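Long-range contacts in TCP pilus virulence regulatory protein (Vibrio cholerae, PDB 4MLO), which activates transcription of virulence genes as an AraC-family regulator, probably by binding DNA, and holds a palmitoleic acid between its cupin-like and helix-turn-helix parts: residues 20-25 and 257-262; 64-69 and 207-212; 228-233 and 264-269; 222-227 and 241-246. All coordinates share one frame; numbering follows the deposited sequence. Where two conformers were deposited one is given.

Interaction 1: residues 20-25 and 257-262; sequences YIFNNL and STMNVA. With PAM (palmitoleic acid), chain E.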
# COMPACT_ATOMS: atom_id res chain seq x y z
N TYR A 20 14.49 -1.95 6.29
CA TYR A 20 13.40 -2.77 5.82
C TYR A 20 13.45 -2.80 4.30
O TYR A 20 13.62 -1.75 3.66
CB TYR A 20 12.06 -2.21 6.27
CG TYR A 20 11.85 -2.22 7.78
CD1 TYR A 20 11.22 -1.15 8.42
CD2 TYR A 20 12.25 -3.31 8.54
CE1 TYR A 20 11.01 -1.16 9.79
CE2 TYR A 20 12.06 -3.32 9.93
CZ TYR A 20 11.43 -2.24 10.54
OH TYR A 20 11.22 -2.24 11.90
N ILE A 21 13.28 -3.98 3.72
CA ILE A 21 13.38 -4.18 2.29
C ILE A 21 12.16 -4.94 1.81
O ILE A 21 11.88 -6.04 2.30
CB ILE A 21 14.64 -4.96 1.89
CG1 ILE A 21 15.88 -4.29 2.42
CG2 ILE A 21 14.71 -5.12 0.37
CD1 ILE A 21 17.10 -5.19 2.28
N PHE A 22 11.46 -4.37 0.83
CA PHE A 22 10.26 -4.94 0.26
C PHE A 22 10.50 -5.28 -1.20
O PHE A 22 11.02 -4.44 -1.96
CB PHE A 22 9.10 -3.98 0.39
CG PHE A 22 8.85 -3.55 1.78
CD1 PHE A 22 8.24 -4.40 2.67
CD2 PHE A 22 9.35 -2.34 2.24
CE1 PHE A 22 8.04 -4.03 3.98
CE2 PHE A 22 9.16 -1.97 3.55
CZ PHE A 22 8.50 -2.81 4.42
N ASN A 23 10.07 -6.48 -1.60
CA ASN A 23 10.22 -7.00 -2.95
C ASN A 23 8.89 -7.54 -3.43
O ASN A 23 8.40 -8.52 -2.88
CB ASN A 23 11.27 -8.11 -3.02
CG ASN A 23 11.48 -8.61 -4.44
OD1 ASN A 23 11.86 -7.86 -5.31
ND2 ASN A 23 11.24 -9.88 -4.66
N ASN A 24 8.32 -6.92 -4.46
CA ASN A 24 7.05 -7.37 -5.00
C ASN A 24 5.97 -7.34 -3.92
O ASN A 24 5.12 -8.23 -3.82
CB ASN A 24 7.18 -8.75 -5.64
CG ASN A 24 7.91 -8.68 -7.00
OD1 ASN A 24 8.08 -7.59 -7.56
ND2 ASN A 24 8.35 -9.83 -7.48
N LEU A 25 5.94 -6.23 -3.19
CA LEU A 25 4.89 -5.94 -2.20
C LEU A 25 3.68 -5.35 -2.92
O LEU A 25 3.75 -4.23 -3.43
CB LEU A 25 5.40 -4.97 -1.14
CG LEU A 25 4.42 -4.60 -0.02
CD1 LEU A 25 4.20 -5.85 0.86
CD2 LEU A 25 4.88 -3.36 0.79
N SER A 257 10.84 -13.64 1.01
CA SER A 257 11.28 -12.94 -0.19
C SER A 257 10.67 -11.54 -0.28
O SER A 257 11.32 -10.58 -0.70
CB SER A 257 10.90 -13.77 -1.42
OG SER A 257 11.15 -13.11 -2.66
N THR A 258 9.39 -11.42 0.12
CA THR A 258 8.64 -10.18 -0.03
C THR A 258 8.96 -9.16 1.06
O THR A 258 9.15 -7.96 0.76
CB THR A 258 7.13 -10.51 -0.03
OG1 THR A 258 6.86 -11.46 -1.08
CG2 THR A 258 6.28 -9.26 -0.23
N MET A 259 9.03 -9.61 2.31
CA MET A 259 9.18 -8.76 3.48
C MET A 259 10.59 -8.77 4.07
O MET A 259 10.87 -7.96 4.97
CB MET A 259 8.18 -9.19 4.53
CG MET A 259 6.73 -9.18 4.05
SD MET A 259 6.09 -7.51 3.84
CE MET A 259 5.82 -6.95 5.47
N ASN A 260 11.45 -9.67 3.61
CA ASN A 260 12.82 -9.86 4.13
C ASN A 260 12.86 -10.23 5.61
O ASN A 260 13.89 -10.03 6.28
CB ASN A 260 13.65 -8.61 3.87
CG ASN A 260 15.11 -8.90 3.74
OD1 ASN A 260 15.56 -9.79 2.97
ND2 ASN A 260 15.90 -8.11 4.47
N VAL A 261 11.76 -10.77 6.16
CA VAL A 261 11.69 -11.30 7.52
C VAL A 261 10.77 -12.50 7.48
O VAL A 261 10.00 -12.69 6.55
CB VAL A 261 11.19 -10.27 8.57
CG1 VAL A 261 12.07 -9.04 8.56
CG2 VAL A 261 9.74 -9.87 8.31
N ALA A 262 10.89 -13.36 8.49
CA ALA A 262 10.02 -14.50 8.62
C ALA A 262 8.63 -14.04 9.08
O ALA A 262 8.49 -13.00 9.72
CB ALA A 262 10.59 -15.50 9.63
C1 PAM E . 1.55 -2.92 6.24
O1 PAM E . 1.37 -2.36 7.36
O2 PAM E . 0.65 -2.97 5.38
C2 PAM E . 2.88 -3.56 5.93
C3 PAM E . 3.52 -2.95 4.67
C4 PAM E . 3.76 -1.46 4.88
C5 PAM E . 4.46 -0.80 3.70
C6 PAM E . 4.54 0.71 3.88
C7 PAM E . 5.36 1.13 5.10
C8 PAM E . 6.83 0.82 4.90
C9 PAM E . 7.67 1.15 6.13
C10 PAM E . 7.69 0.41 7.25
C11 PAM E . 6.83 -0.84 7.41
C12 PAM E . 7.48 -1.90 8.30
C13 PAM E . 6.71 -3.21 8.10
C14 PAM E . 7.45 -4.46 8.53
C15 PAM E . 8.78 -4.62 7.80
C16 PAM E . 9.22 -6.06 7.73
O HOH W 1 12.53 -8.08 0.44
O HOH W 2 12.53 -5.78 5.87
O HOH W 3 9.11 -11.62 -3.39
O HOH W 4 5.19 -10.97 -3.26
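M259 meets the F22 ring at its edge. SD lies nearly in the ring plane, 4.0 Å from F22 CD1, so this is a Met-aromatic contact of the edge type. M259 CB points away from strand 19-26, but bends at chi2 (-72°) and chi3 (-75°) fold the chain back and bring the sulfur to the ring. L25, just past the corner at N23 and N24, reaches the same sulfur with CD1, 3.9 Å from M259 SD. The other L25 branch, CD2, turns to the fatty acid. The T258 methyl, CG2, packs at about a right angle to the L25 side chain.

The backbones also join. N23 N donates to T258 O at 2.9 Å, and the bond is fairly straight (162°). F22 CA-H approaches the same carbonyl oxygen, and T258 CA-H approaches N23 O. The edge strand of a cupin-like sheet is thus fastened to the last turn of helix 248-259, in the AraC-type helix-turn-helix region. N24 and L25 pair with the single residue Q67 of strand 66-73, a G1 beta bulge.

Palmitoleic acid lies against this seam. Its C15 lies over one face of the Y20 ring, nearer the rim than the centre, 3.8 Å from Y20 CD2. C15 also comes 3.8 Å from F22 CZ. V261 CG2 touches C16, the last carbon of the fatty acid. Water 2 bridges I21 N and M259 O, and water 4 bridges N24 O and T258 OG1. That hydroxyl also hydrogen-bonds to V254 O, one turn back in its own helix.

Interaction 2: residues 64-69 and 207-212; sequences NSIQRF and ESRGVK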
# COMPACT_ATOMS: atom_id res chain seq x y z
N ASN A 64 -2.95 -1.16 -5.74
CA ASN A 64 -2.68 -2.12 -6.82
C ASN A 64 -1.29 -1.98 -7.40
O ASN A 64 -0.97 -2.62 -8.39
CB ASN A 64 -3.72 -2.05 -7.95
CG ASN A 64 -5.09 -2.47 -7.49
OD1 ASN A 64 -5.25 -3.39 -6.69
ND2 ASN A 64 -6.10 -1.75 -7.95
N SER A 65 -0.43 -1.18 -6.78
CA SER A 65 0.93 -1.13 -7.25
C SER A 65 1.71 -2.32 -6.68
O SER A 65 1.30 -2.95 -5.70
CB SER A 65 1.60 0.19 -6.86
OG SER A 65 1.66 0.35 -5.44
N ILE A 66 2.85 -2.60 -7.29
CA ILE A 66 3.77 -3.65 -6.84
C ILE A 66 5.07 -2.95 -6.51
O ILE A 66 5.79 -2.49 -7.41
CB ILE A 66 3.98 -4.73 -7.91
CG1 ILE A 66 2.67 -5.44 -8.24
CG2 ILE A 66 5.05 -5.74 -7.44
CD1 ILE A 66 2.02 -6.13 -7.09
N GLN A 67 5.37 -2.86 -5.22
CA GLN A 67 6.46 -2.02 -4.73
C GLN A 67 7.76 -2.80 -4.55
O GLN A 67 7.77 -3.97 -4.15
CB GLN A 67 6.06 -1.39 -3.41
CG GLN A 67 4.86 -0.44 -3.50
CD GLN A 67 5.19 0.86 -4.19
OE1 GLN A 67 6.33 1.26 -4.26
NE2 GLN A 67 4.15 1.57 -4.66
N ARG A 68 8.87 -2.12 -4.85
CA ARG A 68 10.23 -2.60 -4.57
C ARG A 68 11.02 -1.44 -3.99
O ARG A 68 11.49 -0.58 -4.75
CB ARG A 68 10.92 -3.12 -5.83
CG ARG A 68 10.19 -4.27 -6.48
CD ARG A 68 10.76 -4.62 -7.84
NE ARG A 68 9.87 -5.55 -8.51
CZ ARG A 68 8.89 -5.22 -9.35
NH1 ARG A 68 8.67 -3.96 -9.72
NH2 ARG A 68 8.15 -6.17 -9.86
N PHE A 69 11.21 -1.42 -2.68
CA PHE A 69 11.90 -0.29 -2.06
C PHE A 69 12.46 -0.73 -0.73
O PHE A 69 12.07 -1.76 -0.17
CB PHE A 69 11.00 0.94 -1.89
CG PHE A 69 9.92 0.81 -0.84
CD1 PHE A 69 8.67 0.31 -1.19
CD2 PHE A 69 10.11 1.26 0.46
CE1 PHE A 69 7.66 0.23 -0.26
CE2 PHE A 69 9.10 1.18 1.40
CZ PHE A 69 7.86 0.68 1.04
N GLU A 207 3.11 -6.76 -17.03
CA GLU A 207 4.39 -6.37 -17.63
C GLU A 207 4.88 -5.04 -17.09
O GLU A 207 6.07 -4.89 -16.78
CB GLU A 207 4.25 -6.29 -19.14
CG GLU A 207 4.18 -7.64 -19.82
CD GLU A 207 3.89 -7.56 -21.32
OE1 GLU A 207 3.61 -6.45 -21.82
OE2 GLU A 207 3.93 -8.63 -21.96
N SER A 208 3.98 -4.06 -16.98
CA SER A 208 4.35 -2.72 -16.55
C SER A 208 4.70 -2.68 -15.07
O SER A 208 5.39 -1.76 -14.63
CB SER A 208 3.21 -1.74 -16.84
OG SER A 208 2.10 -1.97 -15.96
N ARG A 209 4.27 -3.68 -14.33
CA ARG A 209 4.57 -3.82 -12.91
C ARG A 209 5.70 -4.81 -12.64
O ARG A 209 6.03 -5.07 -11.48
CB ARG A 209 3.30 -4.22 -12.17
CG ARG A 209 2.26 -3.10 -12.13
CD ARG A 209 0.95 -3.49 -11.49
NE ARG A 209 0.03 -2.34 -11.37
CZ ARG A 209 -0.73 -1.89 -12.36
NH1 ARG A 209 -1.54 -0.85 -12.18
NH2 ARG A 209 -0.70 -2.49 -13.54
N GLY A 210 6.30 -5.37 -13.69
CA GLY A 210 7.48 -6.19 -13.53
C GLY A 210 7.27 -7.56 -12.92
O GLY A 210 8.19 -8.10 -12.30
N VAL A 211 6.06 -8.16 -13.07
CA VAL A 211 5.78 -9.45 -12.46
C VAL A 211 5.20 -10.39 -13.50
O VAL A 211 4.48 -9.96 -14.41
CB VAL A 211 4.78 -9.40 -11.28
CG1 VAL A 211 5.46 -8.85 -10.04
CG2 VAL A 211 3.53 -8.60 -11.64
N LYS A 212 5.49 -11.66 -13.34
CA LYS A 212 4.78 -12.70 -14.05
C LYS A 212 3.60 -13.16 -13.20
O LYS A 212 3.46 -12.78 -12.03
CB LYS A 212 5.72 -13.85 -14.37
CG LYS A 212 6.78 -13.51 -15.44
CD LYS A 212 7.80 -14.62 -15.56
O HOH W 5 5.80 -2.32 -10.13
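R209 O is gripped by the R68 guanidinium and by a water. R68 NH2 gives the shortest of these bonds, 2.9 Å to R209 O. It is nearly straight (165°), lies in the guanidinium plane and meets a lone pair of the carbonyl. R68 NH1 adds a weak bond to the same oxygen. Water 5 donates to R209 O at 3.1 Å and to I66 O at 2.7 Å, so it links the two backbones beside the arginine. The R68 chain is extended from CG to NE, which carries the charged group across to the loop. NH1 has a further bond to N46 OD1, which should help to fix the rotation of the group.

R209 runs the other way, with its own chain extended toward the start of the strand. Its NE makes a weak bond to N64 O, 3.2 Å long and bent. Its NH2 forms a salt bridge with E205.

Between the two arginines lies an apolar patch. The I66 and R209 side chains cross at about a right angle, with I66 CG1 4.2 Å from R209 CB. I66 CG2 meets V211 CG1 at 4.1 Å. The same V211 methyl lies at the edge of the R68 guanidinium, 3.8 Å from R68 NH2.

G210 has positive phi and closes helix 199-207 with a Schellman motif, which turns the chain toward V211 and helix 213-230. Strand 66-73 of the cupin-like sheet packs on this Schellman end and on the short linker to helix 213-230.

Interaction 3: residues 228-233 and 264-269; sequences LMKTGE and SEYLFM. With PAM (palmitoleic acid), chain E.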
# COMPACT_ATOMS: atom_id res chain seq x y z
N LEU A 228 -4.67 -10.63 7.58
CA LEU A 228 -5.12 -11.56 8.62
C LEU A 228 -4.33 -11.37 9.90
O LEU A 228 -4.90 -11.40 11.01
CB LEU A 228 -4.98 -13.00 8.16
CG LEU A 228 -5.85 -13.52 7.05
CD1 LEU A 228 -5.32 -14.86 6.69
CD2 LEU A 228 -7.29 -13.64 7.55
N MET A 229 -3.02 -11.20 9.79
CA MET A 229 -2.24 -10.99 11.00
C MET A 229 -2.62 -9.69 11.69
O MET A 229 -2.59 -9.61 12.93
CB MET A 229 -0.75 -11.04 10.66
CG MET A 229 -0.35 -12.46 10.27
SD MET A 229 1.42 -12.69 9.99
CE MET A 229 1.54 -12.37 8.23
N LYS A 230 -2.96 -8.66 10.93
CA LYS A 230 -3.37 -7.41 11.55
C LYS A 230 -4.69 -7.53 12.29
O LYS A 230 -4.97 -6.68 13.15
CB LYS A 230 -3.45 -6.30 10.50
CG LYS A 230 -2.11 -5.79 10.02
CD LYS A 230 -2.31 -4.69 8.98
CE LYS A 230 -1.01 -4.10 8.59
NZ LYS A 230 -1.23 -2.84 7.83
N THR A 231 -5.51 -8.53 11.99
CA THR A 231 -6.74 -8.74 12.75
C THR A 231 -6.52 -9.58 14.00
O THR A 231 -7.49 -9.85 14.71
CB THR A 231 -7.83 -9.40 11.90
OG1 THR A 231 -7.50 -10.77 11.65
CG2 THR A 231 -8.06 -8.66 10.58
N GLY A 232 -5.29 -10.02 14.27
CA GLY A 232 -4.98 -10.81 15.44
C GLY A 232 -4.82 -12.31 15.22
O GLY A 232 -4.57 -13.04 16.19
N GLU A 233 -4.93 -12.80 13.98
CA GLU A 233 -4.60 -14.19 13.74
C GLU A 233 -3.10 -14.40 13.97
O GLU A 233 -2.28 -13.58 13.56
CB GLU A 233 -4.96 -14.61 12.30
CG GLU A 233 -6.38 -14.38 11.87
CD GLU A 233 -7.39 -15.31 12.55
OE1 GLU A 233 -6.97 -16.34 13.13
OE2 GLU A 233 -8.60 -15.01 12.49
N SER A 264 6.91 -15.14 11.52
CA SER A 264 6.91 -15.02 12.97
C SER A 264 7.48 -13.68 13.39
O SER A 264 7.03 -13.08 14.39
CB SER A 264 7.70 -16.19 13.57
OG SER A 264 9.06 -16.10 13.18
N GLU A 265 8.48 -13.17 12.65
CA GLU A 265 9.10 -11.91 13.02
C GLU A 265 8.16 -10.74 12.75
O GLU A 265 8.09 -9.81 13.56
CB GLU A 265 10.43 -11.71 12.29
CG GLU A 265 10.99 -10.32 12.54
CD GLU A 265 12.50 -10.26 12.58
OE1 GLU A 265 13.16 -11.01 11.82
OE2 GLU A 265 13.02 -9.43 13.37
N TYR A 266 7.40 -10.78 11.64
CA TYR A 266 6.43 -9.72 11.39
C TYR A 266 5.35 -9.73 12.48
O TYR A 266 4.95 -8.67 12.98
CB TYR A 266 5.83 -9.89 9.99
CG TYR A 266 4.75 -8.87 9.72
CD1 TYR A 266 3.40 -9.23 9.65
CD2 TYR A 266 5.08 -7.53 9.59
CE1 TYR A 266 2.43 -8.27 9.44
CE2 TYR A 266 4.12 -6.57 9.38
CZ TYR A 266 2.79 -6.94 9.32
OH TYR A 266 1.84 -5.98 9.13
N LEU A 267 4.88 -10.91 12.87
CA LEU A 267 3.93 -11.00 13.97
C LEU A 267 4.46 -10.29 15.21
O LEU A 267 3.73 -9.53 15.86
CB LEU A 267 3.63 -12.47 14.26
CG LEU A 267 2.27 -12.90 14.76
CD1 LEU A 267 1.11 -12.17 14.10
CD2 LEU A 267 2.15 -14.39 14.51
N PHE A 268 5.72 -10.50 15.53
CA PHE A 268 6.32 -9.79 16.64
C PHE A 268 6.31 -8.28 16.43
O PHE A 268 6.06 -7.50 17.36
CB PHE A 268 7.74 -10.29 16.82
CG PHE A 268 8.30 -9.90 18.08
CD1 PHE A 268 8.86 -8.64 18.22
CD2 PHE A 268 8.20 -10.73 19.18
CE1 PHE A 268 9.36 -8.22 19.42
CE2 PHE A 268 8.71 -10.32 20.40
CZ PHE A 268 9.29 -9.05 20.50
N MET A 269 6.57 -7.82 15.20
CA MET A 269 6.54 -6.38 14.96
C MET A 269 5.15 -5.81 15.21
O MET A 269 5.02 -4.64 15.59
CB MET A 269 6.99 -6.08 13.53
CG MET A 269 8.40 -6.53 13.29
SD MET A 269 8.88 -6.23 11.58
CE MET A 269 9.13 -4.45 11.66
C1 PAM E . 1.55 -2.92 6.24
O1 PAM E . 1.37 -2.36 7.36
O2 PAM E . 0.65 -2.97 5.38
C2 PAM E . 2.88 -3.56 5.93
C3 PAM E . 3.52 -2.95 4.67
C4 PAM E . 3.76 -1.46 4.88
C5 PAM E . 4.46 -0.80 3.70
C6 PAM E . 4.54 0.71 3.88
C7 PAM E . 5.36 1.13 5.10
C8 PAM E . 6.83 0.82 4.90
C9 PAM E . 7.67 1.15 6.13
C10 PAM E . 7.69 0.41 7.25
C11 PAM E . 6.83 -0.84 7.41
C12 PAM E . 7.48 -1.90 8.30
C13 PAM E . 6.71 -3.21 8.10
C14 PAM E . 7.45 -4.46 8.53
C15 PAM E . 8.78 -4.62 7.80
C16 PAM E . 9.22 -6.06 7.73
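The Y266 ring has a methionine at one part of its edge and the fatty acid at another. M229 SD lies nearly in the ring plane, 5.3 Å from the Y266 ring centroid, in a Met-aromatic contact of the edge type. M229 CE also touches Y266 CD1 at 3.9 Å, from an oblique direction. Palmitoleic acid C14 comes near the ring plane beside CD2 and CE2. The Y266 ring reaches the end of helix 213-230 because chi1 (176°) turns CG away from the backbone N.

Both segments fall in the AraC-type helix-turn-helix region, and both supply residues of the ligand pocket, K230 and M269. K230 extends fully beyond CG, and its NZ bonds to carboxylate O1 of palmitoleic acid at 2.7 Å. The chain passes Y266 on the way, with K230 CE 3.5 Å from Y266 OH. That hydroxyl is hydrogen-bonded to Y12 OH, which also binds the ligand. M269 CE closes on C14 of the ligand at 3.6 Å.

G232 ends helix 213-230 in a Schellman motif, with its N bonded back to M229 O.

Interaction 4: residues 222-227 and 241-246; sequences ISYSIS and YQSGFA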
# COMPACT_ATOMS: atom_id res chain seq x y z
N ILE A 222 0.22 -12.66 -0.18
CA ILE A 222 0.98 -12.18 0.98
C ILE A 222 0.27 -11.01 1.64
O ILE A 222 0.22 -10.90 2.88
CB ILE A 222 2.42 -11.80 0.57
CG1 ILE A 222 3.28 -13.03 0.23
CG2 ILE A 222 3.15 -10.95 1.67
CD1 ILE A 222 3.44 -14.06 1.35
N SER A 223 -0.25 -10.10 0.85
CA SER A 223 -0.92 -8.97 1.47
C SER A 223 -2.20 -9.41 2.17
O SER A 223 -2.54 -8.85 3.21
CB SER A 223 -1.13 -7.89 0.41
OG SER A 223 0.15 -7.38 0.04
N TYR A 224 -2.86 -10.47 1.68
CA TYR A 224 -3.97 -11.06 2.42
C TYR A 224 -3.51 -11.61 3.76
O TYR A 224 -4.15 -11.38 4.80
CB TYR A 224 -4.62 -12.12 1.52
CG TYR A 224 -5.92 -12.71 2.01
CD1 TYR A 224 -5.94 -13.78 2.85
CD2 TYR A 224 -7.13 -12.25 1.49
CE1 TYR A 224 -7.14 -14.35 3.27
CE2 TYR A 224 -8.34 -12.83 1.93
CZ TYR A 224 -8.31 -13.87 2.84
OH TYR A 224 -9.48 -14.48 3.29
N SER A 225 -2.37 -12.31 3.79
CA SER A 225 -1.87 -12.86 5.05
C SER A 225 -1.54 -11.74 6.05
O SER A 225 -1.71 -11.91 7.27
CB SER A 225 -0.64 -13.75 4.81
OG SER A 225 0.58 -13.04 4.56
N ILE A 226 -0.99 -10.64 5.55
CA ILE A 226 -0.67 -9.49 6.40
C ILE A 226 -1.96 -8.94 7.00
O ILE A 226 -2.05 -8.71 8.20
CB ILE A 226 0.11 -8.44 5.59
CG1 ILE A 226 1.53 -8.94 5.39
CG2 ILE A 226 0.17 -7.13 6.32
CD1 ILE A 226 2.28 -8.19 4.32
N SER A 227 -3.00 -8.80 6.16
CA SER A 227 -4.30 -8.38 6.67
C SER A 227 -4.82 -9.30 7.75
O SER A 227 -5.35 -8.83 8.76
CB SER A 227 -5.30 -8.30 5.52
OG SER A 227 -4.98 -7.24 4.65
N TYR A 241 -2.74 -21.35 5.00
CA TYR A 241 -3.77 -22.05 4.21
C TYR A 241 -4.94 -21.12 3.90
O TYR A 241 -5.49 -21.16 2.78
CB TYR A 241 -4.24 -23.31 4.96
CG TYR A 241 -3.28 -24.50 4.79
CD1 TYR A 241 -2.33 -24.81 5.75
CD2 TYR A 241 -3.25 -25.23 3.61
CE1 TYR A 241 -1.44 -25.85 5.57
CE2 TYR A 241 -2.36 -26.27 3.41
CZ TYR A 241 -1.44 -26.58 4.39
OH TYR A 241 -0.54 -27.62 4.21
N GLN A 242 -5.31 -20.26 4.84
CA GLN A 242 -6.38 -19.30 4.60
C GLN A 242 -6.02 -18.36 3.45
O GLN A 242 -6.89 -17.90 2.71
CB GLN A 242 -6.67 -18.53 5.89
CG GLN A 242 -7.82 -17.54 5.80
CD GLN A 242 -9.16 -18.11 6.22
OE1 GLN A 242 -9.22 -19.12 6.92
NE2 GLN A 242 -10.24 -17.44 5.80
N SER A 243 -4.74 -18.05 3.29
CA SER A 243 -4.29 -17.12 2.30
C SER A 243 -4.05 -17.75 0.95
O SER A 243 -3.66 -17.03 0.02
CB SER A 243 -2.98 -16.49 2.77
OG SER A 243 -3.17 -15.83 4.01
N GLY A 244 -4.25 -19.06 0.81
CA GLY A 244 -4.21 -19.72 -0.48
C GLY A 244 -2.89 -20.33 -0.86
O GLY A 244 -2.75 -20.79 -2.01
N PHE A 245 -1.93 -20.40 0.07
CA PHE A 245 -0.68 -21.07 -0.21
C PHE A 245 -0.80 -22.60 -0.13
O PHE A 245 -1.62 -23.16 0.63
CB PHE A 245 0.40 -20.53 0.73
CG PHE A 245 0.73 -19.10 0.46
CD1 PHE A 245 1.57 -18.78 -0.61
CD2 PHE A 245 0.18 -18.06 1.20
CE1 PHE A 245 1.87 -17.45 -0.90
CE2 PHE A 245 0.49 -16.73 0.92
CZ PHE A 245 1.32 -16.43 -0.12
N ALA A 246 0.04 -23.28 -0.89
CA ALA A 246 -0.05 -24.74 -1.00
C ALA A 246 0.38 -25.42 0.29
O ALA A 246 -0.07 -26.52 0.59
CB ALA A 246 0.81 -25.23 -2.16
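I222 begins the contact by placing CD1 3.5 Å from F245 CZ. Helix 236-242, the turn after it and helix 248-259 form a helix-turn-helix of the AraC type, and helix 213-230 packs against that turn. The I222 and F245 side chains meet at about a right angle. I222 CB points away from the turn. CG1 lies beside the backbone N, and a bend at chi2 (-59°) brings CD1 back to the phenyl ring. F245 also meets the F251 ring of helix 248-259, and I222 touches V254 and F255 of the same helix.

Y224 comes two residues later. Its CB points toward segment 241-246, and CG is anti to the backbone N (chi1 -171°), which carries the ring to Q242 and S243. S243 OG sits at the ring edge, in its plane, 3.6 Å from Y224 CD1. Y224 CE1 lies 3.6 Å from Q242 O.

S225 makes the closest backbone approach, with its CA 5.6 Å from that of S243. Its CB points at the turn, while OG (chi1 77°) is held back against its own helix by a 2.7 Å bond from S225 OG to I222 O. That carbonyl also accepts the helical bond from I226 N. G244, with positive phi, ends helix 236-242 in a Schellman motif. S243 OG bonds back to I239 O, and the same oxygen rests 3.4 Å from S225 CB.

Overall arrangement
From the N terminus, strand 19-26 opens the longest loop, which interaction 1 closes 232 residues later at the end of helix 248-259. Interactions 2 and 4 both fall within that span. Interaction 2 closes first, joining strand 66-73, the neighbour of strand 19-26, to the loop before helix 213-230. Interaction 4 opens on that helix and closes after helix 236-242. Interaction 3 opens before interaction 4 closes and ends in helix 263-271, so it crosses interactions 4 and 1. Interactions 1 and 2 tie the cupin-like sheet to the helical part; interactions 3 and 4 join helix 213-230 to helix 263-271 and to the turn after helix 236-242. Interactions 1 and 3 touch palmitoleic acid.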